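Local atomic coordinates of hydrazine synthase subunit beta (Candidatus Kuenenia stuttgartiensis, PDB entry 5C2V), a protein that forms part of the hydrazine synthase complex, which condenses nitric oxide with ammonium, and may modulate passage of hydroxylamine between the gamma and alpha active sites. Residues G238-L246 and L289-D299. Numbering follows the deposited sequence.
Sequences GGKVARLPL and LVRSSTQEELD. With BET (trimethyl glycine), chain R.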
ATOM      1  N   GLY B 238     -16.138  33.653 -25.834  1.00 72.84           N
ATOM      2  CA  GLY B 238     -15.362  32.427 -25.795  1.00 57.62           C
ATOM      3  C   GLY B 238     -15.357  31.782 -24.421  1.00 56.27           C
ATOM      4  O   GLY B 238     -14.519  30.928 -24.132  1.00 55.22           O
ATOM      5  N   GLY B 239     -16.300  32.187 -23.576  1.00 61.79           N
ATOM      6  CA  GLY B 239     -16.383  31.683 -22.217  1.00 47.13           C
ATOM      7  C   GLY B 239     -16.702  30.202 -22.134  1.00 66.28           C
ATOM      8  O   GLY B 239     -17.205  29.609 -23.089  1.00 65.03           O
ATOM      9  N   LYS B 240     -16.412  29.603 -20.983  1.00 66.75           N
ATOM     10  CA  LYS B 240     -16.633  28.176 -20.784  1.00 47.57           C
ATOM     11  C   LYS B 240     -18.112  27.835 -20.665  1.00 61.19           C
ATOM     12  O   LYS B 240     -18.908  28.631 -20.169  1.00 58.03           O
ATOM     13  CB  LYS B 240     -15.906  27.687 -19.527  1.00 53.84           C
ATOM     14  CG  LYS B 240     -14.418  27.978 -19.486  1.00 62.18           C
ATOM     15  CD  LYS B 240     -13.845  27.614 -18.123  1.00 54.62           C
ATOM     16  CE  LYS B 240     -12.380  27.993 -18.011  1.00 56.35           C
ATOM     17  NZ  LYS B 240     -11.840  27.693 -16.655  1.00 51.85           N
ATOM     18  N   VAL B 241     -18.469  26.641 -21.125  1.00 67.14           N
ATOM     19  CA  VAL B 241     -19.785  26.080 -20.864  1.00 35.48           C
ATOM     20  C   VAL B 241     -19.606  24.875 -19.953  1.00 47.95           C
ATOM     21  O   VAL B 241     -19.082  23.843 -20.374  1.00 50.97           O
ATOM     22  CB  VAL B 241     -20.504  25.663 -22.159  1.00 42.01           C
ATOM     23  CG1 VAL B 241     -21.863  25.057 -21.844  1.00 42.64           C
ATOM     24  CG2 VAL B 241     -20.650  26.856 -23.092  1.00 54.25           C
ATOM     25  N   ALA B 242     -20.040  25.002 -18.705  1.00 35.71           N
ATOM     26  CA  ALA B 242     -19.772  23.967 -17.716  1.00 45.03           C
ATOM     27  C   ALA B 242     -21.034  23.215 -17.329  1.00 44.88           C
ATOM     28  O   ALA B 242     -21.904  23.753 -16.652  1.00 41.04           O
ATOM     29  CB  ALA B 242     -19.123  24.576 -16.480  1.00 47.74           C
ATOM     30  N   ARG B 243     -21.113  21.957 -17.747  1.00 51.56           N
ATOM     31  CA  ARG B 243     -22.235  21.102 -17.393  1.00 45.64           C
ATOM     32  C   ARG B 243     -21.921  20.370 -16.095  1.00 46.79           C
ATOM     33  O   ARG B 243     -20.972  19.590 -16.029  1.00 42.57           O
ATOM     34  CB  ARG B 243     -22.532  20.112 -18.520  1.00 42.91           C
ATOM     35  CG  ARG B 243     -22.872  20.777 -19.847  1.00 46.51           C
ATOM     36  CD  ARG B 243     -22.774  19.799 -21.009  1.00 47.22           C
ATOM     37  NE  ARG B 243     -21.387  19.507 -21.362  1.00 49.22           N
ATOM     38  CZ  ARG B 243     -21.016  18.556 -22.214  1.00 53.05           C
ATOM     39  NH1 ARG B 243     -21.930  17.796 -22.803  1.00 41.72           N
ATOM     40  NH2 ARG B 243     -19.730  18.363 -22.476  1.00 38.12           N
ATOM     41  N   LEU B 244     -22.714  20.628 -15.059  1.00 34.55           N
ATOM     42  CA  LEU B 244     -22.435  20.074 -13.741  1.00 51.62           C
ATOM     43  C   LEU B 244     -23.589  19.215 -13.233  1.00 39.20           C
ATOM     44  O   LEU B 244     -24.751  19.521 -13.488  1.00 55.89           O
ATOM     45  CB  LEU B 244     -22.136  21.203 -12.750  1.00 56.18           C
ATOM     46  CG  LEU B 244     -20.891  22.039 -13.056  1.00 53.71           C
ATOM     47  CD1 LEU B 244     -20.693  23.121 -12.005  1.00 44.93           C
ATOM     48  CD2 LEU B 244     -19.656  21.152 -13.156  1.00 40.84           C
ATOM     49  N   PRO B 245     -23.266  18.135 -12.504  1.00 51.85           N
ATOM     50  CA  PRO B 245     -24.271  17.192 -12.001  1.00 48.90           C
ATOM     51  C   PRO B 245     -25.101  17.766 -10.857  1.00 44.53           C
ATOM     52  O   PRO B 245     -24.575  18.547 -10.070  1.00 60.46           O
ATOM     53  CB  PRO B 245     -23.425  16.014 -11.516  1.00 48.59           C
ATOM     54  CG  PRO B 245     -22.132  16.638 -11.117  1.00 33.07           C
ATOM     55  CD  PRO B 245     -21.900  17.737 -12.116  1.00 43.41           C
ATOM     56  N   LEU B 246     -26.393  17.454 -10.824  1.00 57.49           N
ATOM     57  CA  LEU B 246     -27.213  17.676  -9.634  1.00 34.61           C
ATOM     58  C   LEU B 246     -27.430  16.418  -8.785  1.00 42.36           C
ATOM     59  O   LEU B 246     -28.063  16.482  -7.731  1.00 38.24           O
ATOM     60  CB  LEU B 246     -28.567  18.265 -10.029  1.00 43.36           C
ATOM     61  CG  LEU B 246     -28.518  19.714 -10.510  1.00 61.74           C
ATOM     62  CD1 LEU B 246     -29.813  20.099 -11.205  1.00 61.52           C
ATOM     63  CD2 LEU B 246     -28.238  20.640  -9.335  1.00 37.76           C
ATOM     64  N   LEU B 289     -15.131  26.318  -8.851  1.00 58.88           N
ATOM     65  CA  LEU B 289     -14.839  25.107  -9.608  1.00 50.28           C
ATOM     66  C   LEU B 289     -14.727  25.408 -11.099  1.00 48.42           C
ATOM     67  O   LEU B 289     -13.892  24.833 -11.795  1.00 50.23           O
ATOM     68  CB  LEU B 289     -15.913  24.045  -9.364  1.00 43.31           C
ATOM     69  CG  LEU B 289     -15.739  22.725 -10.118  1.00 55.14           C
ATOM     70  CD1 LEU B 289     -14.392  22.094  -9.794  1.00 53.91           C
ATOM     71  CD2 LEU B 289     -16.877  21.767  -9.801  1.00 44.77           C
ATOM     72  N   VAL B 290     -15.570  26.315 -11.585  1.00 46.41           N
ATOM     73  CA  VAL B 290     -15.564  26.680 -12.998  1.00 43.58           C
ATOM     74  C   VAL B 290     -14.277  27.410 -13.383  1.00 56.06           C
ATOM     75  O   VAL B 290     -13.668  27.105 -14.410  1.00 49.61           O
ATOM     76  CB  VAL B 290     -16.777  27.565 -13.359  1.00 59.31           C
ATOM     77  CG1 VAL B 290     -16.708  27.995 -14.818  1.00 38.41           C
ATOM     78  CG2 VAL B 290     -18.074  26.822 -13.085  1.00 38.55           C
ATOM     79  N   ARG B 291     -13.864  28.363 -12.554  1.00 52.38           N
ATOM     80  CA  ARG B 291     -12.673  29.162 -12.835  1.00 58.11           C
ATOM     81  C   ARG B 291     -11.388  28.339 -12.773  1.00 45.99           C
ATOM     82  O   ARG B 291     -10.447  28.589 -13.526  1.00 41.41           O
ATOM     83  CB  ARG B 291     -12.571  30.335 -11.856  1.00 61.78           C
ATOM     84  CG  ARG B 291     -13.749  31.296 -11.882  1.00 61.68           C
ATOM     85  CD  ARG B 291     -13.502  32.478 -10.957  1.00 64.07           C
ATOM     86  NE  ARG B 291     -14.735  33.145 -10.552  1.00 62.51           N
ATOM     87  CZ  ARG B 291     -15.328  32.967  -9.375  1.00 70.20           C
ATOM     88  NH1 ARG B 291     -14.798  32.143  -8.481  1.00 53.82           N
ATOM     89  NH2 ARG B 291     -16.449  33.617  -9.090  1.00 74.42           N
ATOM     90  N   SER B 292     -11.354  27.359 -11.876  1.00 35.60           N
ATOM     91  CA  SER B 292     -10.133  26.600 -11.621  1.00 53.44           C
ATOM     92  C   SER B 292     -10.026  25.323 -12.453  1.00 56.53           C
ATOM     93  O   SER B 292      -9.069  24.564 -12.307  1.00 60.56           O
ATOM     94  CB  SER B 292     -10.036  26.249 -10.134  1.00 51.55           C
ATOM     95  OG  SER B 292     -11.131  25.451  -9.726  1.00 42.73           O
ATOM     96  N   SER B 293     -11.003  25.086 -13.322  1.00 47.87           N
ATOM     97  CA  SER B 293     -10.994  23.889 -14.155  1.00 42.97           C
ATOM     98  C   SER B 293     -11.010  24.232 -15.641  1.00 48.25           C
ATOM     99  O   SER B 293     -11.612  25.224 -16.051  1.00 51.01           O
ATOM    100  CB  SER B 293     -12.187  22.992 -13.818  1.00 32.87           C
ATOM    101  OG  SER B 293     -12.251  22.724 -12.429  1.00 47.74           O
ATOM    102  N   THR B 294     -10.343  23.408 -16.443  1.00 43.39           N
ATOM    103  CA  THR B 294     -10.382  23.563 -17.892  1.00 42.81           C
ATOM    104  C   THR B 294     -11.705  23.018 -18.419  1.00 60.24           C
ATOM    105  O   THR B 294     -12.523  22.515 -17.651  1.00 68.56           O
ATOM    106  CB  THR B 294      -9.211  22.837 -18.580  1.00 51.68           C
ATOM    107  OG1 THR B 294      -9.283  21.432 -18.300  1.00 60.69           O
ATOM    108  CG2 THR B 294      -7.880  23.379 -18.083  1.00 47.21           C
ATOM    109  N   GLN B 295     -11.912  23.107 -19.728  1.00 51.96           N
ATOM    110  CA  GLN B 295     -13.148  22.616 -20.326  1.00 52.30           C
ATOM    111  C   GLN B 295     -13.178  21.091 -20.303  1.00 55.25           C
ATOM    112  O   GLN B 295     -14.220  20.483 -20.058  1.00 47.83           O
ATOM    113  CB  GLN B 295     -13.303  23.132 -21.757  1.00 56.10           C
ATOM    114  CG  GLN B 295     -14.661  22.836 -22.376  1.00 44.48           C
ATOM    115  CD  GLN B 295     -15.793  23.559 -21.671  1.00 49.75           C
ATOM    116  OE1 GLN B 295     -16.065  24.729 -21.947  1.00 53.46           O
ATOM    117  NE2 GLN B 295     -16.461  22.867 -20.756  1.00 45.44           N
ATOM    118  N   GLU B 296     -12.022  20.484 -20.556  1.00 45.60           N
ATOM    119  CA  GLU B 296     -11.883  19.033 -20.534  1.00 51.02           C
ATOM    120  C   GLU B 296     -12.216  18.467 -19.159  1.00 44.03           C
ATOM    121  O   GLU B 296     -13.006  17.525 -19.032  1.00 56.66           O
ATOM    122  CB  GLU B 296     -10.462  18.629 -20.934  1.00 49.68           C
ATOM    123  CG  GLU B 296     -10.388  17.606 -22.054  1.00 83.34           C
ATOM    124  CD  GLU B 296      -8.976  17.101 -22.285  1.00 89.49           C
ATOM    125  OE1 GLU B 296      -8.079  17.449 -21.487  1.00 74.67           O
ATOM    126  OE2 GLU B 296      -8.763  16.355 -23.264  1.00 77.03           O
ATOM    127  N   GLU B 297     -11.613  19.054 -18.131  1.00 47.75           N
ATOM    128  CA  GLU B 297     -11.806  18.600 -16.759  1.00 61.48           C
ATOM    129  C   GLU B 297     -13.261  18.738 -16.324  1.00 46.16           C
ATOM    130  O   GLU B 297     -13.786  17.871 -15.635  1.00 40.50           O
ATOM    131  CB  GLU B 297     -10.895  19.375 -15.802  1.00 49.03           C
ATOM    132  CG  GLU B 297     -11.126  19.081 -14.321  1.00 45.50           C
ATOM    133  CD  GLU B 297     -10.675  17.689 -13.903  1.00 52.99           C
ATOM    134  OE1 GLU B 297     -10.099  16.959 -14.738  1.00 59.05           O
ATOM    135  OE2 GLU B 297     -10.894  17.326 -12.729  1.00 43.16           O
ATOM    136  N   LEU B 298     -13.908  19.825 -16.732  1.00 48.02           N
ATOM    137  CA  LEU B 298     -15.318  20.033 -16.419  1.00 48.90           C
ATOM    138  C   LEU B 298     -16.195  19.013 -17.139  1.00 40.25           C
ATOM    139  O   LEU B 298     -17.141  18.470 -16.561  1.00 45.77           O
ATOM    140  CB  LEU B 298     -15.748  21.454 -16.788  1.00 45.20           C
ATOM    141  CG  LEU B 298     -15.203  22.578 -15.906  1.00 42.56           C
ATOM    142  CD1 LEU B 298     -15.506  23.937 -16.517  1.00 30.57           C
ATOM    143  CD2 LEU B 298     -15.775  22.482 -14.499  1.00 23.19           C
ATOM    144  N   ASP B 299     -15.868  18.756 -18.403  1.00 33.97           N
ATOM    145  CA  ASP B 299     -16.600  17.775 -19.198  1.00 42.84           C
ATOM    146  C   ASP B 299     -16.479  16.381 -18.595  1.00 51.73           C
ATOM    147  O   ASP B 299     -17.420  15.590 -18.654  1.00 46.57           O
ATOM    148  CB  ASP B 299     -16.100  17.770 -20.644  1.00 45.88           C
ATOM    149  CG  ASP B 299     -16.514  19.013 -21.408  1.00 48.86           C
ATOM    150  OD1 ASP B 299     -17.418  19.732 -20.933  1.00 39.74           O
ATOM    151  OD2 ASP B 299     -15.936  19.270 -22.486  1.00 42.92           O
TER
HETATM  152  N   BET R 403     -19.296  15.501 -27.523  1.00 69.03           N
HETATM  153  CA  BET R 403     -20.618  15.593 -26.771  1.00 56.45           C
HETATM  154  C   BET R 403     -20.351  16.080 -25.246  1.00 52.06           C
HETATM  155  O   BET R 403     -20.582  15.193 -24.386  1.00 59.01           O
HETATM  156  OXT BET R 403     -19.958  17.265 -25.132  1.00 64.20           O
HETATM  157  C1  BET R 403     -19.412  14.506 -28.658  1.00 58.70           C
HETATM  158  C2  BET R 403     -18.165  15.032 -26.605  1.00 53.11           C
HETATM  159  C3  BET R 403     -18.956  16.837 -28.162  1.00 69.94           C
HETATM  160  O   HOH W   1     -18.932  20.260 -18.949  1.00 35.00           O
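The guanidinium of Arg243 meets Asp299 edge-on: NH2 donates to OD1 at 3.1 Å, and OD1 lies 7° out of the guanidinium plane. The carboxylate stands nearly perpendicular (86°), with NH2 above its plane; the salt bridge rests on the single NH2–OD1 pair. Facing NH1 and NH2 at the neighbouring edge, near the same plane, lies the trimethyl glycine carboxylate, its OXT 2.9 Å from Arg243 NH2; bonds from NH1 to OXT and O are weak. Arg243 grips Asp299 OD1 directly through NH2 and, by way of a water, through its backbone N.

The amide of Gln295 bonds both polar backbone atoms of Val241, on the side of the strand turned from 226-234, with which Lys240, Ala242 and Leu244 pair. Val241 N reaches Gln295 OE1 at 3.2 Å on a lone pair, whereas Gln295 NE2 approaches Val241 O at 2.8 Å from above the carbonyl plane. A bend at chi2 (65°) folds the amide back toward the strand.

Lys240, extended beyond CG, brings NZ to Ser293 O at 2.6 Å and Val290 O at 3.0 Å, joining the C-terminal end of helix 283-291 to the linker before helix 295-301. Alongside these polar links, Ala242 CB packs on Leu298 CD1 (3.7 Å) and Leu244 CD2 lies against Leu298 and Leu289.

Strand 241-245 is the outermost strand of an antiparallel beta-propeller blade; helix 295-299, inserted between strands 277-282 and 312-317 of the next blade, runs roughly parallel to it at an axis distance of 8.0 Å, and Arg243 joins His187, Glu188 and Arg302 in the trimethyl glycine pocket.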